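Adhesion G-protein coupled receptor G6 (Danio rerio, PDB 6V55) is an adhesion G-protein-coupled receptor associated with myelination, whose extracellular region carries a calcium-binding CUB domain and probably helps to control signalling. Local coordinates at residues I188-C193 / Q239-Q244; C731-F736 / G744-G749. All coordinates share one frame; numbering follows the deposited sequence.

Contact 1 of 2, residues I188-C193 / Q239-Q244; sequences IGASYC and QIYTLQ
With CG of Tyr-241 set beside its backbone N and opposite the carbonyl carbon (chi1 -61°), the phenol ring lies under the tight turn at Gly-189 and Ala-190. This two-residue hairpin turn, which resembles type II', is closed by paired backbone bonds between Ile-188 and Ser-191 and links strands 185-188 and 191-194. Gly-189 suits it twice over: its positive phi of 65° is easy without a side chain, and its bare CA can settle 4.0 Å from CG of Tyr-241. Ala-190 N stands 3.7 Å above the plane over the centre of the same ring face, while the small methyl CB of Ala-190 reaches OH of Tyr-241 at 3.4 Å. Ser-191 OG, turned between its own N and carbonyl carbon (chi1 57°), donates to Ile-188 O at 2.8 Å in the carbonyl plane. That oxygen also accepts from Ser-191 N, so one acceptor holds two donors and helps to hold the turn's shape. Nearby, the branched Ile-188 presents CG2 to CD2 of Leu-243 at 4.0 Å, the side chains crossing at about a right angle; Ile-188 also touches Ile-222 of strand 221-226. Strand 191-194 is outermost in one sheet of this pentraxin-like domain; the chemistry implies that hydrogen bonds shape its hairpin internally, while ring and methyl packing join it to the loop between strands 229-234 and 248-251.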
loop_
_atom_site.group_PDB
_atom_site.type_symbol
_atom_site.label_atom_id
_atom_site.label_comp_id
_atom_site.label_asym_id
_atom_site.label_seq_id
_atom_site.Cartn_x
_atom_site.Cartn_y
_atom_site.Cartn_z
ATOM N N ILE A 188 -9.082 18.283 -55.295
ATOM C CA ILE A 188 -10.356 18.721 -54.711
ATOM C C ILE A 188 -11.488 18.500 -55.708
ATOM O O ILE A 188 -11.479 19.067 -56.808
ATOM C CB ILE A 188 -10.333 20.186 -54.251
ATOM C CG1 ILE A 188 -9.120 20.480 -53.376
ATOM C CG2 ILE A 188 -11.567 20.460 -53.423
ATOM C CD1 ILE A 188 -9.031 21.912 -52.900
ATOM N N GLY A 189 -12.495 17.729 -55.288
ATOM C CA GLY A 189 -13.630 17.380 -56.125
ATOM C C GLY A 189 -13.231 16.523 -57.311
ATOM O O GLY A 189 -13.185 15.286 -57.231
ATOM N N ALA A 190 -12.952 17.190 -58.428
ATOM C CA ALA A 190 -12.391 16.550 -59.605
ATOM C C ALA A 190 -11.199 17.308 -60.153
ATOM O O ALA A 190 -10.682 16.930 -61.209
ATOM C CB ALA A 190 -13.447 16.413 -60.713
ATOM N N SER A 191 -10.752 18.360 -59.479
ATOM C CA SER A 191 -9.692 19.222 -59.976
ATOM C C SER A 191 -8.396 18.947 -59.229
ATOM O O SER A 191 -8.366 18.255 -58.211
ATOM C CB SER A 191 -10.085 20.695 -59.828
ATOM O OG SER A 191 -10.383 20.997 -58.469
ATOM N N TYR A 192 -7.311 19.521 -59.743
ATOM C CA TYR A 192 -5.981 19.353 -59.172
ATOM C C TYR A 192 -5.394 20.719 -58.861
ATOM O O TYR A 192 -5.204 21.543 -59.765
ATOM C CB TYR A 192 -5.070 18.603 -60.130
ATOM C CG TYR A 192 -5.328 17.134 -60.234
ATOM C CD1 TYR A 192 -4.554 16.210 -59.519
ATOM C CD2 TYR A 192 -6.344 16.663 -61.068
ATOM C CE1 TYR A 192 -4.805 14.838 -59.631
ATOM C CE2 TYR A 192 -6.605 15.325 -61.187
ATOM C CZ TYR A 192 -5.842 14.417 -60.474
ATOM O OH TYR A 192 -6.149 13.096 -60.653
ATOM N N CYS A 193 -5.107 20.952 -57.589
ATOM C CA CYS A 193 -4.512 22.196 -57.117
ATOM C C CYS A 193 -3.101 21.866 -56.649
ATOM O O CYS A 193 -2.922 21.292 -55.568
ATOM C CB CYS A 193 -5.359 22.807 -56.003
ATOM S SG CYS A 193 -7.107 23.054 -56.473
ATOM N N GLN A 239 -13.339 26.373 -57.488
ATOM C CA GLN A 239 -14.486 27.133 -57.000
ATOM C C GLN A 239 -15.815 26.573 -57.486
ATOM O O GLN A 239 -16.866 27.117 -57.142
ATOM C CB GLN A 239 -14.370 28.591 -57.417
ATOM C CG GLN A 239 -12.961 29.140 -57.440
ATOM C CD GLN A 239 -12.929 30.579 -57.941
ATOM O OE1 GLN A 239 -12.509 30.856 -59.075
ATOM N NE2 GLN A 239 -13.402 31.502 -57.102
ATOM N N ILE A 240 -15.775 25.512 -58.284
ATOM C CA ILE A 240 -16.942 24.802 -58.782
ATOM C C ILE A 240 -17.419 23.714 -57.807
ATOM O O ILE A 240 -18.602 23.358 -57.792
ATOM C CB ILE A 240 -16.523 24.260 -60.168
ATOM C CG1 ILE A 240 -16.185 25.435 -61.062
ATOM C CG2 ILE A 240 -17.562 23.476 -60.886
ATOM C CD1 ILE A 240 -17.315 26.441 -61.224
ATOM N N TYR A 241 -16.549 23.226 -56.933
ATOM C CA TYR A 241 -16.819 22.003 -56.195
ATOM C C TYR A 241 -17.194 22.280 -54.749
ATOM O O TYR A 241 -16.780 23.268 -54.143
ATOM C CB TYR A 241 -15.619 21.063 -56.242
ATOM C CG TYR A 241 -15.303 20.657 -57.650
ATOM C CD1 TYR A 241 -16.145 19.796 -58.347
ATOM C CD2 TYR A 241 -14.179 21.167 -58.307
ATOM C CE1 TYR A 241 -15.863 19.431 -59.660
ATOM C CE2 TYR A 241 -13.890 20.810 -59.615
ATOM C CZ TYR A 241 -14.736 19.941 -60.282
ATOM O OH TYR A 241 -14.456 19.586 -61.580
ATOM N N THR A 242 -17.982 21.367 -54.206
ATOM C CA THR A 242 -18.374 21.368 -52.809
ATOM C C THR A 242 -18.136 19.963 -52.284
ATOM O O THR A 242 -18.479 18.985 -52.954
ATOM C CB THR A 242 -19.853 21.773 -52.663
ATOM O OG1 THR A 242 -20.066 23.060 -53.268
ATOM C CG2 THR A 242 -20.285 21.810 -51.204
ATOM N N LEU A 243 -17.527 19.852 -51.112
ATOM C CA LEU A 243 -17.296 18.536 -50.533
ATOM C C LEU A 243 -18.560 18.101 -49.801
ATOM O O LEU A 243 -18.987 18.770 -48.858
ATOM C CB LEU A 243 -16.085 18.580 -49.602
ATOM C CG LEU A 243 -14.807 19.192 -50.194
ATOM C CD1 LEU A 243 -13.678 19.237 -49.171
ATOM C CD2 LEU A 243 -14.381 18.432 -51.435
ATOM N N GLN A 244 -19.169 16.998 -50.238
ATOM C CA GLN A 244 -20.455 16.607 -49.683
ATOM C C GLN A 244 -20.305 15.942 -48.316
ATOM O O GLN A 244 -19.209 15.584 -47.872
ATOM C CB GLN A 244 -21.195 15.663 -50.625
ATOM C CG GLN A 244 -22.227 16.336 -51.547
ATOM C CD GLN A 244 -23.360 17.063 -50.807
ATOM O OE1 GLN A 244 -23.805 16.643 -49.730
ATOM N NE2 GLN A 244 -23.848 18.153 -51.408
#

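Contact 2 of 2, residues C731-F736 / G744-G749; sequences CVFWDF and GWNSDG. Unlike the reference sequence in segment 744-749: Trp-745 (reference Cys).
Strand 731-735 and the short strand 744-746 run antiparallel, their axes 4.4 Å apart at 135°, with Phe-733/Asn-746 and Asp-735/Gly-744 as hydrogen-bonded pairs around the non-hydrogen-bonded pair Trp-734/Trp-745. Phe-733 N and Asn-746 O are joined at 2.8 Å. On the tryptophan face the indoles form a T-shaped stack: the edge of the six-membered ring of Trp-734 meets the face of the five-membered ring of Trp-745, their centroids 4.9 Å apart and planes at 89°. Trp-745 departs from the reference residue, a cysteine. Val-732 CG2 comes obliquely to the rim of its indole, 3.6 Å from CE3 of Trp-745, away from the side that Trp-734 meets. Gly-744, without a side chain, lets its CA sit 3.9 Å from the centroid of the six-membered ring of Trp-734, a CH-pi contact over the face.

On the other face Asn-746 CB makes a CH-pi contact with Phe-733. CG of Asn-746, opposite the backbone N (chi1 -178°), runs alongside Asp-735, and ND2 donates to Asp-735 OD2 at 3.0 Å, on the anti side of the carboxylate and tilted from its plane. OD1 of Asn-746 accepts from Asp-748 N in an Asx turn, the donor standing above the carbonyl plane, and the two bonds together restrain the amide. The N-H donated by ND2 probably eases the negative charge of Asp-735.

In the GPS motif, the characteristic element of GAIN domains, this pair brackets helix 738-741: Asp-735 OD1 caps Asn-737 N ahead of it. Cys-731 is disulfide-bonded to Cys-763 of strand 760-765, Phe-736 packs on helix 573-593, and a strand of the bound peptide, a separate chain, extends the ladder along 731-733.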
loop_
_atom_site.group_PDB
_atom_site.type_symbol
_atom_site.label_atom_id
_atom_site.label_comp_id
_atom_site.label_asym_id
_atom_site.label_seq_id
_atom_site.Cartn_x
_atom_site.Cartn_y
_atom_site.Cartn_z
ATOM N N CYS A 731 -20.762 -25.248 44.306
ATOM C CA CYS A 731 -20.428 -23.839 44.461
ATOM C C CYS A 731 -18.999 -23.718 44.967
ATOM O O CYS A 731 -18.650 -24.315 45.991
ATOM C CB CYS A 731 -21.390 -23.170 45.437
ATOM S SG CYS A 731 -23.048 -22.917 44.818
ATOM N N VAL A 732 -18.165 -22.957 44.260
ATOM C CA VAL A 732 -16.767 -22.813 44.643
ATOM C C VAL A 732 -16.384 -21.339 44.704
ATOM O O VAL A 732 -17.069 -20.473 44.146
ATOM C CB VAL A 732 -15.833 -23.592 43.692
ATOM C CG1 VAL A 732 -15.831 -25.062 44.081
ATOM C CG2 VAL A 732 -16.281 -23.423 42.246
ATOM N N PHE A 733 -15.306 -21.050 45.446
ATOM C CA PHE A 733 -14.644 -19.751 45.400
ATOM C C PHE A 733 -13.160 -19.914 45.082
ATOM O O PHE A 733 -12.551 -20.943 45.391
ATOM C CB PHE A 733 -14.826 -18.914 46.705
ATOM C CG PHE A 733 -13.933 -19.338 47.843
ATOM C CD1 PHE A 733 -14.277 -20.440 48.626
ATOM C CD2 PHE A 733 -12.764 -18.625 48.160
ATOM C CE1 PHE A 733 -13.463 -20.845 49.675
ATOM C CE2 PHE A 733 -11.941 -19.041 49.198
ATOM C CZ PHE A 733 -12.298 -20.150 49.963
ATOM N N TRP A 734 -12.573 -18.879 44.484
ATOM C CA TRP A 734 -11.173 -18.936 44.053
ATOM C C TRP A 734 -10.249 -18.654 45.235
ATOM O O TRP A 734 -10.149 -17.509 45.691
ATOM C CB TRP A 734 -10.881 -17.948 42.927
ATOM C CG TRP A 734 -9.513 -18.203 42.312
ATOM C CD1 TRP A 734 -8.348 -17.504 42.537
ATOM C CD2 TRP A 734 -9.169 -19.262 41.405
ATOM N NE1 TRP A 734 -7.311 -18.061 41.811
ATOM C CE2 TRP A 734 -7.790 -19.141 41.116
ATOM C CE3 TRP A 734 -9.897 -20.302 40.808
ATOM C CZ2 TRP A 734 -7.133 -20.013 40.256
ATOM C CZ3 TRP A 734 -9.236 -21.166 39.953
ATOM C CH2 TRP A 734 -7.868 -21.018 39.688
ATOM N N ASP A 735 -9.535 -19.686 45.697
ATOM C CA ASP A 735 -8.631 -19.597 46.845
ATOM C C ASP A 735 -7.216 -19.410 46.318
ATOM O O ASP A 735 -6.626 -20.350 45.774
ATOM C CB ASP A 735 -8.745 -20.854 47.713
ATOM C CG ASP A 735 -8.049 -20.742 49.078
ATOM O OD1 ASP A 735 -7.252 -19.803 49.347
ATOM O OD2 ASP A 735 -8.329 -21.630 49.913
ATOM N N PHE A 736 -6.644 -18.222 46.560
ATOM C CA PHE A 736 -5.289 -17.903 46.104
ATOM C C PHE A 736 -4.188 -18.631 46.869
ATOM O O PHE A 736 -3.032 -18.588 46.432
ATOM C CB PHE A 736 -5.044 -16.404 46.204
ATOM C CG PHE A 736 -5.552 -15.640 45.025
ATOM C CD1 PHE A 736 -4.921 -15.758 43.797
ATOM C CD2 PHE A 736 -6.671 -14.827 45.141
ATOM C CE1 PHE A 736 -5.397 -15.075 42.706
ATOM C CE2 PHE A 736 -7.159 -14.134 44.055
ATOM C CZ PHE A 736 -6.526 -14.248 42.836
ATOM N N GLY A 744 -6.578 -22.015 43.231
ATOM C CA GLY A 744 -7.452 -23.110 42.849
ATOM C C GLY A 744 -8.830 -22.865 43.414
ATOM O O GLY A 744 -9.025 -21.984 44.257
ATOM N N TRP A 745 -9.802 -23.631 42.908
ATOM C CA TRP A 745 -11.166 -23.533 43.419
ATOM C C TRP A 745 -11.243 -24.191 44.786
ATOM O O TRP A 745 -10.500 -25.130 45.091
ATOM C CB TRP A 745 -12.182 -24.188 42.475
ATOM C CG TRP A 745 -12.395 -23.434 41.180
ATOM C CD1 TRP A 745 -12.076 -23.864 39.924
ATOM C CD2 TRP A 745 -12.975 -22.124 41.019
ATOM N NE1 TRP A 745 -12.412 -22.903 38.999
ATOM C CE2 TRP A 745 -12.961 -21.829 39.647
ATOM C CE3 TRP A 745 -13.484 -21.166 41.908
ATOM C CZ2 TRP A 745 -13.446 -20.636 39.141
ATOM C CZ3 TRP A 745 -13.973 -19.973 41.399
ATOM C CH2 TRP A 745 -13.953 -19.724 40.031
ATOM N N ASN A 746 -12.137 -23.686 45.611
ATOM C CA ASN A 746 -12.281 -24.207 46.949
ATOM C C ASN A 746 -13.759 -24.223 47.258
ATOM O O ASN A 746 -14.481 -23.262 46.979
ATOM C CB ASN A 746 -11.489 -23.362 47.949
ATOM C CG ASN A 746 -11.553 -23.880 49.397
ATOM O OD1 ASN A 746 -12.131 -24.932 49.718
ATOM N ND2 ASN A 746 -10.898 -23.135 50.279
ATOM N N SER A 747 -14.174 -25.313 47.882
ATOM C CA SER A 747 -15.572 -25.576 48.149
ATOM C C SER A 747 -16.013 -25.007 49.498
ATOM O O SER A 747 -17.222 -24.831 49.719
ATOM C CB SER A 747 -15.815 -27.101 48.094
ATOM O OG SER A 747 -17.199 -27.357 48.173
ATOM N N ASP A 748 -15.050 -24.701 50.382
ATOM C CA ASP A 748 -15.288 -24.493 51.808
ATOM C C ASP A 748 -16.065 -23.214 52.065
ATOM O O ASP A 748 -15.641 -22.120 51.690
ATOM C CB ASP A 748 -13.957 -24.456 52.539
ATOM C CG ASP A 748 -13.398 -25.851 52.770
ATOM O OD1 ASP A 748 -12.170 -25.978 53.005
ATOM O OD2 ASP A 748 -14.192 -26.825 52.715
ATOM N N GLY A 749 -17.224 -23.365 52.679
ATOM C CA GLY A 749 -18.083 -22.261 53.007
ATOM C C GLY A 749 -19.241 -22.071 52.072
ATOM O O GLY A 749 -20.131 -21.278 52.386
#

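How the contacts relate
Contact 1 and contact 2 are structurally separate, with centres 111 Å apart and nearest atoms about 94 Å apart, on opposite sides of the chain's centre. They follow in series along the sequence, the first in the pentraxin-family region and the second in the GPS motif, with the SEA domain between these regions in the chain. Each has a disulfide at its margin, Cys-193 with Cys-235 and Cys-731 with Cys-763. Neither includes a ligand of the calcium ion, which the CUB domain binds through residues such as Asp-61 and Asp-98. Contact 2 alone adjoins the bound peptide, consistent with the tethered-agonist strand held by GAIN domains.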